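Local coordinates for ABC transporter substrate binding protein (Ribose) (Agrobacterium vitis S4, PDB 4WT7), which probably delivers sugars or sugar alcohols to an ABC transporter as its solute-binding component, and holds D-allitol between its two lobes, at residues 90-95 with 112-117; 205-210 with 234-239; 226-231 with 251-256; 272-277 with 299-304. All blocks are in the same frame, centred on the assembly; numbering follows the deposited sequence.

Interaction 1 (90-95 with 112-117)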
loop_
_atom_site.group_PDB
_atom_site.type_symbol
_atom_site.label_atom_id
_atom_site.label_comp_id
_atom_site.label_asym_id
_atom_site.label_seq_id
_atom_site.Cartn_x
_atom_site.Cartn_y
_atom_site.Cartn_z
ATOM N N ASP A 90 -24.715 8.927 3.221
ATOM C CA ASP A 90 -25.106 7.675 3.853
ATOM C C ASP A 90 -23.936 6.847 4.377
ATOM O O ASP A 90 -24.111 5.994 5.251
ATOM C CB ASP A 90 -25.985 6.909 2.894
ATOM C CG ASP A 90 -27.232 7.687 2.561
ATOM O OD1 ASP A 90 -28.078 7.844 3.475
ATOM O OD2 ASP A 90 -27.342 8.187 1.422
ATOM N N ALA A 91 -22.734 7.109 3.855
ATOM C CA ALA A 91 -21.524 6.509 4.389
ATOM C C ALA A 91 -20.309 7.297 3.860
ATOM O O ALA A 91 -20.423 8.056 2.875
ATOM C CB ALA A 91 -21.436 5.028 4.000
ATOM N N ILE A 92 -19.168 7.161 4.536
ATOM C CA ILE A 92 -17.916 7.679 4.008
ATOM C C ILE A 92 -16.893 6.545 3.936
ATOM O O ILE A 92 -16.786 5.753 4.880
ATOM C CB ILE A 92 -17.379 8.790 4.915
ATOM C CG1 ILE A 92 -18.312 9.994 4.862
ATOM C CG2 ILE A 92 -15.965 9.176 4.532
ATOM C CD1 ILE A 92 -17.986 11.102 5.872
ATOM N N VAL A 93 -16.145 6.445 2.831
ATOM C CA VAL A 93 -15.064 5.458 2.755
ATOM C C VAL A 93 -13.762 6.217 2.613
ATOM O O VAL A 93 -13.617 7.060 1.718
ATOM C CB VAL A 93 -15.165 4.465 1.530
ATOM C CG1 VAL A 93 -14.205 3.299 1.733
ATOM C CG2 VAL A 93 -16.557 3.949 1.352
ATOM N N GLN A 94 -12.816 5.923 3.486
ATOM C CA GLN A 94 -11.522 6.596 3.459
ATOM C C GLN A 94 -10.437 5.647 3.013
ATOM O O GLN A 94 -10.247 4.567 3.575
ATOM C CB GLN A 94 -11.186 7.179 4.839
ATOM C CG GLN A 94 -9.767 7.700 4.978
ATOM C CD GLN A 94 -9.503 8.827 4.012
ATOM O OE1 GLN A 94 -10.388 9.655 3.744
ATOM N NE2 GLN A 94 -8.289 8.885 3.490
ATOM N N LEU A 95 -9.718 6.077 1.996
ATOM C CA LEU A 95 -8.662 5.276 1.396
ATOM C C LEU A 95 -7.273 5.836 1.774
ATOM O O LEU A 95 -6.896 6.939 1.369
ATOM C CB LEU A 95 -8.836 5.238 -0.134
ATOM C CG LEU A 95 -7.672 4.685 -0.955
ATOM C CD1 LEU A 95 -7.420 3.228 -0.629
ATOM C CD2 LEU A 95 -7.944 4.854 -2.431
ATOM N N ALA A 112 -21.149 11.945 14.198
ATOM C CA ALA A 112 -22.177 12.655 13.458
ATOM C C ALA A 112 -23.246 11.746 12.855
ATOM O O ALA A 112 -24.150 12.208 12.166
ATOM C CB ALA A 112 -21.533 13.489 12.362
ATOM N N GLY A 113 -23.137 10.454 13.105
ATOM C CA GLY A 113 -24.155 9.524 12.661
ATOM C C GLY A 113 -23.806 8.853 11.347
ATOM O O GLY A 113 -24.634 8.167 10.780
ATOM N N ILE A 114 -22.582 9.041 10.868
ATOM C CA ILE A 114 -22.202 8.567 9.536
ATOM C C ILE A 114 -21.332 7.334 9.630
ATOM O O ILE A 114 -20.228 7.386 10.174
ATOM C CB ILE A 114 -21.411 9.664 8.755
ATOM C CG1 ILE A 114 -22.218 10.963 8.696
ATOM C CG2 ILE A 114 -21.086 9.232 7.324
ATOM C CD1 ILE A 114 -21.354 12.156 8.354
ATOM N N PRO A 115 -21.818 6.216 9.069
ATOM C CA PRO A 115 -21.044 4.994 8.922
ATOM C C PRO A 115 -19.723 5.267 8.159
ATOM O O PRO A 115 -19.728 5.896 7.079
ATOM C CB PRO A 115 -21.949 4.109 8.066
ATOM C CG PRO A 115 -23.283 4.616 8.270
ATOM C CD PRO A 115 -23.154 6.086 8.471
ATOM N N VAL A 116 -18.620 4.774 8.723
ATOM C CA VAL A 116 -17.308 4.914 8.125
ATOM C C VAL A 116 -16.752 3.549 7.807
ATOM O O VAL A 116 -16.774 2.662 8.654
ATOM C CB VAL A 116 -16.358 5.624 9.113
ATOM C CG1 VAL A 116 -14.899 5.512 8.650
ATOM C CG2 VAL A 116 -16.798 7.050 9.273
ATOM N N LEU A 117 -16.315 3.362 6.563
ATOM C CA LEU A 117 -15.489 2.222 6.189
ATOM C C LEU A 117 -14.146 2.706 5.666
ATOM O O LEU A 117 -13.995 3.859 5.281
ATOM C CB LEU A 117 -16.166 1.359 5.108
ATOM C CG LEU A 117 -17.341 0.514 5.608
ATOM C CD1 LEU A 117 -18.573 1.424 5.890
ATOM C CD2 LEU A 117 -17.676 -0.609 4.622
#

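Interaction 2 (205-210 with 234-239)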
loop_
_atom_site.group_PDB
_atom_site.type_symbol
_atom_site.label_atom_id
_atom_site.label_comp_id
_atom_site.label_asym_id
_atom_site.label_seq_id
_atom_site.Cartn_x
_atom_site.Cartn_y
_atom_site.Cartn_z
ATOM N N GLN A 205 18.394 8.840 -3.100
ATOM C CA GLN A 205 18.762 8.302 -1.793
ATOM C C GLN A 205 19.590 7.020 -1.912
ATOM O O GLN A 205 20.624 6.859 -1.235
ATOM C CB GLN A 205 17.500 8.047 -0.962
ATOM C CG GLN A 205 16.801 9.321 -0.522
ATOM C CD GLN A 205 15.990 9.082 0.733
ATOM O OE1 GLN A 205 16.554 8.806 1.787
ATOM N NE2 GLN A 205 14.675 9.143 0.618
ATOM N N VAL A 206 19.151 6.114 -2.782
ATOM C CA VAL A 206 19.901 4.902 -3.014
ATOM C C VAL A 206 21.244 5.256 -3.654
ATOM O O VAL A 206 22.289 4.755 -3.226
ATOM C CB VAL A 206 19.126 3.899 -3.890
ATOM C CG1 VAL A 206 19.995 2.686 -4.239
ATOM C CG2 VAL A 206 17.879 3.445 -3.180
ATOM N N THR A 207 21.246 6.133 -4.656
ATOM C CA THR A 207 22.527 6.533 -5.253
ATOM C C THR A 207 23.482 7.050 -4.175
ATOM O O THR A 207 24.667 6.710 -4.152
ATOM C CB THR A 207 22.381 7.628 -6.294
ATOM O OG1 THR A 207 21.586 7.158 -7.375
ATOM C CG2 THR A 207 23.759 8.022 -6.852
ATOM N N ALA A 208 22.985 7.879 -3.269
ATOM C CA ALA A 208 23.894 8.424 -2.286
ATOM C C ALA A 208 24.331 7.321 -1.324
ATOM O O ALA A 208 25.484 7.327 -0.873
ATOM C CB ALA A 208 23.301 9.630 -1.549
ATOM N N ILE A 209 23.460 6.352 -1.026
ATOM C CA ILE A 209 23.845 5.327 -0.052
ATOM C C ILE A 209 24.840 4.311 -0.637
ATOM O O ILE A 209 25.703 3.808 0.083
ATOM C CB ILE A 209 22.642 4.600 0.608
ATOM C CG1 ILE A 209 22.948 4.351 2.088
ATOM C CG2 ILE A 209 22.361 3.290 -0.056
ATOM C CD1 ILE A 209 21.953 3.455 2.775
ATOM N N LEU A 210 24.713 4.013 -1.930
ATOM C CA LEU A 210 25.686 3.182 -2.611
ATOM C C LEU A 210 27.100 3.781 -2.519
ATOM O O LEU A 210 28.077 3.050 -2.573
ATOM C CB LEU A 210 25.326 3.028 -4.089
ATOM C CG LEU A 210 24.049 2.290 -4.447
ATOM C CD1 LEU A 210 23.733 2.576 -5.900
ATOM C CD2 LEU A 210 24.233 0.811 -4.196
ATOM N N THR A 234 15.712 0.295 -7.824
ATOM C CA THR A 234 16.154 -0.650 -8.839
ATOM C C THR A 234 16.921 0.096 -9.934
ATOM O O THR A 234 18.042 -0.277 -10.309
ATOM C CB THR A 234 14.925 -1.406 -9.398
ATOM O OG1 THR A 234 14.277 -2.070 -8.309
ATOM C CG2 THR A 234 15.319 -2.432 -10.456
ATOM N N GLN A 235 16.328 1.184 -10.405
ATOM C CA GLN A 235 16.994 2.028 -11.375
ATOM C C GLN A 235 18.357 2.500 -10.867
ATOM O O GLN A 235 19.327 2.455 -11.629
ATOM C CB GLN A 235 16.130 3.236 -11.708
ATOM C CG GLN A 235 14.828 2.885 -12.379
ATOM C CD GLN A 235 13.850 4.053 -12.397
ATOM O OE1 GLN A 235 14.145 5.121 -11.872
ATOM N NE2 GLN A 235 12.684 3.848 -12.999
ATOM N N ALA A 236 18.440 2.946 -9.604
ATOM C CA ALA A 236 19.703 3.489 -9.107
ATOM C C ALA A 236 20.756 2.380 -9.090
ATOM O O ALA A 236 21.915 2.633 -9.383
ATOM C CB ALA A 236 19.543 4.136 -7.698
ATOM N N LEU A 237 20.354 1.145 -8.797
ATOM C CA LEU A 237 21.299 0.033 -8.841
ATOM C C LEU A 237 21.881 -0.160 -10.250
ATOM O O LEU A 237 23.102 -0.362 -10.416
ATOM C CB LEU A 237 20.658 -1.268 -8.385
ATOM C CG LEU A 237 20.167 -1.294 -6.933
ATOM C CD1 LEU A 237 19.439 -2.567 -6.678
ATOM C CD2 LEU A 237 21.328 -1.111 -5.928
ATOM N N ALA A 238 21.019 -0.092 -11.261
ATOM C CA ALA A 238 21.481 -0.315 -12.635
ATOM C C ALA A 238 22.435 0.811 -13.043
ATOM O O ALA A 238 23.546 0.573 -13.512
ATOM C CB ALA A 238 20.303 -0.404 -13.593
ATOM N N ALA A 239 21.990 2.044 -12.828
ATOM C CA ALA A 239 22.801 3.235 -13.105
ATOM C C ALA A 239 24.181 3.171 -12.442
ATOM O O ALA A 239 25.187 3.545 -13.048
ATOM C CB ALA A 239 22.041 4.517 -12.661
#

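Interaction 3 (226-231 with 251-256). With X9X (D-allitol), chain C.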
loop_
_atom_site.group_PDB
_atom_site.type_symbol
_atom_site.label_atom_id
_atom_site.label_comp_id
_atom_site.label_asym_id
_atom_site.label_seq_id
_atom_site.Cartn_x
_atom_site.Cartn_y
_atom_site.Cartn_z
ATOM N N TRP A 226 6.124 -0.559 -0.229
ATOM C CA TRP A 226 5.359 -0.493 -1.455
ATOM C C TRP A 226 6.371 -0.297 -2.583
ATOM O O TRP A 226 7.521 -0.007 -2.321
ATOM C CB TRP A 226 4.315 0.622 -1.420
ATOM C CG TRP A 226 4.884 1.973 -1.168
ATOM C CD1 TRP A 226 5.612 2.374 -0.077
ATOM C CD2 TRP A 226 4.748 3.114 -1.999
ATOM N NE1 TRP A 226 5.968 3.698 -0.196
ATOM C CE2 TRP A 226 5.440 4.183 -1.363
ATOM C CE3 TRP A 226 4.111 3.359 -3.201
ATOM C CZ2 TRP A 226 5.523 5.462 -1.930
ATOM C CZ3 TRP A 226 4.183 4.620 -3.752
ATOM C CH2 TRP A 226 4.886 5.652 -3.125
ATOM N N ASP A 227 5.944 -0.396 -3.829
ATOM C CA ASP A 227 6.905 -0.705 -4.889
ATOM C C ASP A 227 7.399 0.464 -5.761
ATOM O O ASP A 227 8.294 0.283 -6.568
ATOM C CB ASP A 227 6.433 -1.919 -5.701
ATOM C CG ASP A 227 5.249 -1.625 -6.631
ATOM O OD1 ASP A 227 4.728 -0.485 -6.631
ATOM O OD2 ASP A 227 4.865 -2.579 -7.363
ATOM N N ILE A 228 6.862 1.667 -5.557
ATOM C CA ILE A 228 7.344 2.819 -6.297
ATOM C C ILE A 228 8.736 3.274 -5.837
ATOM O O ILE A 228 9.588 3.583 -6.693
ATOM C CB ILE A 228 6.283 3.948 -6.293
ATOM C CG1 ILE A 228 4.962 3.401 -6.870
ATOM C CG2 ILE A 228 6.734 5.134 -7.096
ATOM C CD1 ILE A 228 5.113 2.636 -8.219
ATOM N N PRO A 229 9.005 3.283 -4.514
ATOM C CA PRO A 229 10.410 3.509 -4.108
ATOM C C PRO A 229 11.300 2.364 -4.621
ATOM O O PRO A 229 12.464 2.578 -5.048
ATOM C CB PRO A 229 10.355 3.489 -2.589
ATOM C CG PRO A 229 8.912 3.827 -2.260
ATOM C CD PRO A 229 8.074 3.300 -3.374
ATOM N N GLN A 230 10.747 1.151 -4.607
ATOM C CA GLN A 230 11.454 0.009 -5.168
ATOM C C GLN A 230 11.908 0.326 -6.589
ATOM O O GLN A 230 13.041 0.047 -6.950
ATOM C CB GLN A 230 10.606 -1.264 -5.130
ATOM C CG GLN A 230 11.324 -2.532 -5.593
ATOM C CD GLN A 230 10.371 -3.736 -5.689
ATOM O OE1 GLN A 230 9.147 -3.607 -5.531
ATOM N NE2 GLN A 230 10.935 -4.907 -5.956
ATOM N N LEU A 231 11.014 0.900 -7.388
ATOM C CA LEU A 231 11.314 1.260 -8.778
ATOM C C LEU A 231 12.502 2.236 -8.856
ATOM O O LEU A 231 13.444 2.010 -9.596
ATOM C CB LEU A 231 10.082 1.900 -9.420
ATOM C CG LEU A 231 10.136 2.371 -10.881
ATOM C CD1 LEU A 231 10.689 1.269 -11.776
ATOM C CD2 LEU A 231 8.711 2.811 -11.333
ATOM N N ASP A 251 2.749 -4.191 -3.976
ATOM C CA ASP A 251 1.667 -3.552 -4.748
ATOM C C ASP A 251 1.460 -4.263 -6.108
ATOM O O ASP A 251 0.327 -4.389 -6.583
ATOM C CB ASP A 251 1.887 -2.054 -4.994
ATOM C CG ASP A 251 1.601 -1.207 -3.777
ATOM O OD1 ASP A 251 1.320 -1.790 -2.717
ATOM O OD2 ASP A 251 1.712 0.048 -3.891
ATOM N N GLY A 252 2.561 -4.722 -6.715
ATOM C CA GLY A 252 2.517 -5.207 -8.086
ATOM C C GLY A 252 2.056 -4.158 -9.090
ATOM O O GLY A 252 1.185 -4.415 -9.924
ATOM N N SER A 253 2.611 -2.960 -9.011
ATOM C CA SER A 253 2.399 -1.997 -10.084
ATOM C C SER A 253 2.996 -2.626 -11.347
ATOM O O SER A 253 3.999 -3.301 -11.272
ATOM C CB SER A 253 3.065 -0.645 -9.764
ATOM O OG SER A 253 2.800 -0.259 -8.431
ATOM N N PRO A 254 2.357 -2.423 -12.502
ATOM C CA PRO A 254 2.817 -3.084 -13.737
ATOM C C PRO A 254 4.258 -2.753 -14.085
ATOM O O PRO A 254 5.021 -3.633 -14.486
ATOM C CB PRO A 254 1.897 -2.515 -14.818
ATOM C CG PRO A 254 0.671 -2.079 -14.095
ATOM C CD PRO A 254 1.095 -1.686 -12.697
ATOM N N GLU A 255 4.617 -1.488 -13.966
ATOM C CA GLU A 255 5.964 -1.063 -14.310
ATOM C C GLU A 255 7.035 -1.785 -13.471
ATOM O O GLU A 255 8.146 -1.988 -13.938
ATOM C CB GLU A 255 6.077 0.459 -14.215
ATOM C CG GLU A 255 5.739 1.046 -12.813
ATOM C CD GLU A 255 4.239 1.466 -12.595
ATOM O OE1 GLU A 255 3.276 0.757 -13.037
ATOM O OE2 GLU A 255 4.051 2.532 -11.943
ATOM N N VAL A 256 6.703 -2.217 -12.251
ATOM C CA VAL A 256 7.686 -2.907 -11.398
ATOM C C VAL A 256 7.685 -4.416 -11.588
ATOM O O VAL A 256 8.745 -5.042 -11.595
ATOM C CB VAL A 256 7.464 -2.602 -9.887
ATOM C CG1 VAL A 256 8.464 -3.348 -9.025
ATOM C CG2 VAL A 256 7.584 -1.122 -9.660
HETATM O OAA X9X C . 0.956 4.693 1.874
HETATM C CAG X9X C . 1.758 4.395 0.788
HETATM C CAI X9X C . 1.483 3.142 0.023
HETATM O OAC X9X C . 1.846 1.991 0.748
HETATM C CAK X9X C . 0.076 3.121 -0.500
HETATM O OAE X9X C . -0.082 4.306 -1.181
HETATM C CAL X9X C . -0.131 2.006 -1.527
HETATM O OAF X9X C . 0.778 2.104 -2.568
HETATM C CAJ X9X C . -0.211 0.589 -0.997
HETATM O OAD X9X C . 1.024 0.005 -0.763
HETATM C CAH X9X C . -1.117 0.384 0.199
HETATM O OAB X9X C . -1.706 -0.895 0.298
#

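Interaction 4 (272-277 with 299-304). With X9X (D-allitol), chain C.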
loop_
_atom_site.group_PDB
_atom_site.type_symbol
_atom_site.label_atom_id
_atom_site.label_comp_id
_atom_site.label_asym_id
_atom_site.label_seq_id
_atom_site.Cartn_x
_atom_site.Cartn_y
_atom_site.Cartn_z
ATOM N N ALA A 272 2.137 -8.639 -5.196
ATOM C CA ALA A 272 1.067 -7.958 -5.893
ATOM C C ALA A 272 -0.167 -7.908 -5.008
ATOM O O ALA A 272 -0.561 -8.920 -4.380
ATOM C CB ALA A 272 0.757 -8.630 -7.188
ATOM N N GLN A 273 -0.748 -6.725 -4.975
ATOM C CA GLN A 273 -2.066 -6.509 -4.402
ATOM C C GLN A 273 -3.105 -6.368 -5.483
ATOM O O GLN A 273 -2.781 -6.359 -6.685
ATOM C CB GLN A 273 -2.048 -5.229 -3.587
ATOM C CG GLN A 273 -1.165 -5.316 -2.388
ATOM C CD GLN A 273 -1.510 -4.249 -1.334
ATOM O OE1 GLN A 273 -2.388 -4.454 -0.506
ATOM N NE2 GLN A 273 -0.841 -3.109 -1.400
ATOM N N GLN A 274 -4.357 -6.231 -5.046
ATOM C CA GLN A 274 -5.517 -6.140 -5.933
ATOM C C GLN A 274 -6.347 -4.902 -5.560
ATOM O O GLN A 274 -7.414 -5.012 -4.935
ATOM C CB GLN A 274 -6.353 -7.396 -5.802
ATOM C CG GLN A 274 -5.575 -8.664 -6.098
ATOM C CD GLN A 274 -6.484 -9.890 -6.308
ATOM O OE1 GLN A 274 -7.100 -10.036 -7.372
ATOM N NE2 GLN A 274 -6.530 -10.794 -5.320
ATOM N N PRO A 275 -5.839 -3.724 -5.912
ATOM C CA PRO A 275 -6.488 -2.476 -5.505
ATOM C C PRO A 275 -7.880 -2.289 -6.122
ATOM O O PRO A 275 -8.803 -1.825 -5.451
ATOM C CB PRO A 275 -5.495 -1.402 -5.957
ATOM C CG PRO A 275 -4.574 -2.118 -6.982
ATOM C CD PRO A 275 -4.477 -3.491 -6.435
ATOM N N ALA A 276 -8.068 -2.647 -7.375
ATOM C CA ALA A 276 -9.420 -2.511 -7.902
ATOM C C ALA A 276 -10.386 -3.419 -7.096
ATOM O O ALA A 276 -11.478 -2.984 -6.709
ATOM C CB ALA A 276 -9.457 -2.784 -9.383
ATOM N N GLU A 277 -9.961 -4.644 -6.795
ATOM C CA GLU A 277 -10.791 -5.522 -5.964
ATOM C C GLU A 277 -11.043 -4.935 -4.577
ATOM O O GLU A 277 -12.150 -4.985 -4.077
ATOM C CB GLU A 277 -10.202 -6.924 -5.815
ATOM C CG GLU A 277 -10.296 -7.771 -7.061
ATOM C CD GLU A 277 -11.735 -8.030 -7.491
ATOM O OE1 GLU A 277 -12.622 -8.082 -6.605
ATOM O OE2 GLU A 277 -11.966 -8.143 -8.726
ATOM N N SER A 299 -11.729 -7.056 6.149
ATOM C CA SER A 299 -12.046 -7.940 5.028
ATOM C C SER A 299 -10.793 -8.044 4.163
ATOM O O SER A 299 -10.352 -7.048 3.597
ATOM C CB SER A 299 -13.220 -7.370 4.230
ATOM O OG SER A 299 -14.364 -7.312 5.080
ATOM N N TYR A 300 -10.205 -9.234 4.082
ATOM C CA TYR A 300 -8.912 -9.394 3.425
ATOM C C TYR A 300 -9.048 -9.839 2.009
ATOM O O TYR A 300 -9.795 -10.755 1.702
ATOM C CB TYR A 300 -8.023 -10.374 4.202
ATOM C CG TYR A 300 -7.813 -9.916 5.642
ATOM C CD1 TYR A 300 -7.086 -8.776 5.920
ATOM C CD2 TYR A 300 -8.359 -10.619 6.709
ATOM C CE1 TYR A 300 -6.906 -8.344 7.221
ATOM C CE2 TYR A 300 -8.185 -10.202 8.007
ATOM C CZ TYR A 300 -7.458 -9.068 8.263
ATOM O OH TYR A 300 -7.271 -8.622 9.547
ATOM N N VAL A 301 -8.329 -9.164 1.136
ATOM C CA VAL A 301 -8.294 -9.529 -0.264
ATOM C C VAL A 301 -6.941 -10.160 -0.542
ATOM O O VAL A 301 -5.909 -9.600 -0.146
ATOM C CB VAL A 301 -8.434 -8.320 -1.163
ATOM C CG1 VAL A 301 -8.149 -8.743 -2.628
ATOM C CG2 VAL A 301 -9.815 -7.728 -1.020
ATOM N N PRO A 302 -6.936 -11.320 -1.222
ATOM C CA PRO A 302 -5.680 -12.036 -1.362
ATOM C C PRO A 302 -4.627 -11.201 -2.100
ATOM O O PRO A 302 -4.966 -10.339 -2.911
ATOM C CB PRO A 302 -6.078 -13.285 -2.158
ATOM C CG PRO A 302 -7.535 -13.518 -1.759
ATOM C CD PRO A 302 -8.092 -12.118 -1.666
ATOM N N ALA A 303 -3.366 -11.482 -1.798
ATOM C CA ALA A 303 -2.207 -10.855 -2.455
ATOM C C ALA A 303 -1.332 -11.949 -3.008
ATOM O O ALA A 303 -1.373 -13.049 -2.512
ATOM C CB ALA A 303 -1.411 -10.048 -1.472
ATOM N N LEU A 304 -0.504 -11.643 -3.997
ATOM C CA LEU A 304 0.279 -12.686 -4.669
ATOM C C LEU A 304 1.767 -12.346 -4.771
ATOM O O LEU A 304 2.138 -11.415 -5.476
ATOM C CB LEU A 304 -0.262 -12.900 -6.099
ATOM C CG LEU A 304 -1.764 -13.046 -6.261
ATOM C CD1 LEU A 304 -2.253 -12.595 -7.668
ATOM C CD2 LEU A 304 -2.066 -14.527 -6.026
HETATM O OAA X9X C . 0.956 4.693 1.874
HETATM C CAG X9X C . 1.758 4.395 0.788
HETATM C CAI X9X C . 1.483 3.142 0.023
HETATM O OAC X9X C . 1.846 1.991 0.748
HETATM C CAK X9X C . 0.076 3.121 -0.500
HETATM O OAE X9X C . -0.082 4.306 -1.181
HETATM C CAL X9X C . -0.131 2.006 -1.527
HETATM O OAF X9X C . 0.778 2.104 -2.568
HETATM C CAJ X9X C . -0.211 0.589 -0.997
HETATM O OAD X9X C . 1.024 0.005 -0.763
HETATM C CAH X9X C . -1.117 0.384 0.199
HETATM O OAB X9X C . -1.706 -0.895 0.298
HETATM O O HOH W 1 -4.718 -7.536 -2.452
#

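Interaction 1 (90-95 with 112-117)
Ile92 and Val93 pair in parallel with Val116 and Leu117, and the backbone bonds alternate along the seam as parallel strands require. Ile92 N donates to Pro115 O at 2.9 Å, Leu117 N to Ile92 O, and Gln94 N to Leu117 O. The carbonyls also receive CA-H groups, as where Val93 CA lies 3.2 Å from Leu117 O. Pro115 has no N-H to give, but its carbonyl can still open the ladder, and its ring carbon CD rests 3.4 Å from Asp90 O.

On the face of Ile92 and Val116, the CG1 branch of Ile92 slants across the CG2 methyl of Ile114 at 3.8 Å; Ile114 brings this methyl over by setting it anti to its backbone N. Leu84 of helix 74-87 covers Ile92. On the other face, Val93 CG1 lies 4.4 Å from Leu117 CB, where Val286 of helix 275-290 packs on both residues. Gly113 ends helix 99-111 in a Schellman motif, its positive phi (97°) turning the chain back toward the sheet. This is a right-handed beta-alpha-beta crossover of a Rossmann-like lobe: beta-branched and leucine side chains fill both helix-covered faces, while buried backbone polar groups are paired along the seam.

Interaction 2 (205-210 with 234-239)
Val206 meets Ala236 where helices 198-212 and 227-240 pack side by side, the axes of their short segments approaching to 8.8 Å and crossing at -44°. From its CB, which already lies 3.8 Å from Ala236 CB, the valine sends out two methyls. CG1, anti to the backbone N (chi1 174°), extends across the interface, reaching Ala236 CB at 3.8 Å and, more loosely, Leu237 CD2 at 4.4 Å. Val206 also packs on Phe158 of strand 153-158 and on Ala233.

The single methyl of Ala236 suits a place where backbones come near: Ala236 CA lies 5.7 Å from Thr207 CA. Thr207 OG1 lies 3.7 Å from Ala236 CB, but its hydrogen bond goes to Phe203 O in its own helix, which lets a hydroxyl border an apolar seam. One turn on from Val206, Leu210 extends the same apolar strip: its CD2 touches Leu237 CD2 at 3.9 Å, the two side chains crossing at about a right angle, while CD1 rests near Ala236 O. Both leucines also pack on Ile245. The contact thus joins neighbouring helices of one lobe mainly through hydrocarbon branches; its cohesion is dispersion and burial, and none of these contacts is a hydrogen bond.

Interaction 3 (226-231 with 251-256)
The ligand cleft of this periplasmic binding protein is lined here by the chain ends that follow strands 221-224 and 246-249, where Trp226 and Asp251 adjoin each other beside D-allitol. Asp251 holds the ligand with both carboxylate oxygens: allitol OAD donates to OD1 at 2.7 Å and OAF to OD2 at 2.6 Å. The indole of Trp226 lies against the polyol, with CAI 3.7 Å above the ring plane and toward its rim; Pro229 CD backs the opposite face over the ring centre. Asp251 OD2 lies at the ring edge, the carboxylate turned 46° from the indole. The ring nitrogen of Trp226 is bound by Asp193, which fixes the rotation of the platform.

Behind the ligand, Asp227 ties the two segments together. Its chi1 of 73° places CG between the backbone N and the carbonyl carbon, and the carboxylate then faces the turn before helix 254-260. OD1 accepts from Ser253 OG at 2.6 Å and OD2 from Ser253 N at 2.8 Å, each through its syn lone pair. Gly252, with positive phi, supplies the tight turn leading to Ser253. Farther from the ligand the contact becomes apolar: Val256 CG2 packs on Leu231 CB at 3.9 Å, while Leu231 CD2 touches the aliphatic CG of Glu255.

Asp227 OD1 is 4.1 Å from Asp251 OD2, and Asp270 lies near as well, so this acidic cluster may raise the proton affinity of its members; donors on both carboxylates would offset the effect, Ser253 on Asp227, the ligand and Gln273 on Asp251.

Interaction 4 (272-277 with 299-304)
Gln274 NE2 donates to Pro302 O at 2.9 Å in an almost straight bond, 177° at the hydrogen. Pro302 O lies in the plane of the glutamine amide, yet the amide nitrogen stands above the carbonyl's own plane. The same oxygen takes a second donor, a water that also accepts from Gln274 N, so that side chain and backbone of one residue converge on Pro302 O. A long, extended glutamine suits this task: chi2 of -166° carries the amide across from the N-cap position of helix 275-290. Next to it, Ala272 and Leu304 form an antiparallel hydrogen-bonded pair, Leu304 N giving to Ala272 O and Ala272 N to Leu304 O, both at 2.8 Å.

This pair begins the edge of the mixed sheet, where strand 304-307 runs against strand 267-272. Residues 301-303 lead into it from strand 298-300 of the other sheet, and are thus one of the connections between the two lobes that characterise this fold. Gln273 faces the cleft between them: its NE2 donates to allitol OAB at 2.9 Å, and its OE1 is bound by Ser132.

Around the polar centre lies hydrocarbon. Val301 CG1 rests 3.9 Å from Gln274 CB and also meets NE2 of that residue, the two side chains crossing at a slant; farther out, Val301 CG1 lies 4.2 Å from Glu277 CB. Glu277 itself directs its carboxylate to a salt bridge with Arg280. The small Ala272 and the larger Leu304 share a face of the sheet, covered by Val314 and Leu318 of helix 311-318.

From the N terminus, interaction 1 closes first, joining successive strands around helix 99-111 in one lobe. The chain then crosses into the other lobe, where interactions 2 and 3 interleave: 205-210, 226-231, 234-239 and 251-256 follow in order, so the two loops cross, with helix 227-240 serving both contacts. Interaction 4 comes last: the chain crosses to the first lobe through 272-277, runs along helix 275-290, which packs on the sheet of interaction 1, and returns through 299-304. Interactions 3 and 4 touch through Asp251 OD1 and Gln273 NE2, 2.9 Å apart, and both reach D-allitol; the centres of interactions 1 and 2 lie about 42 Å apart.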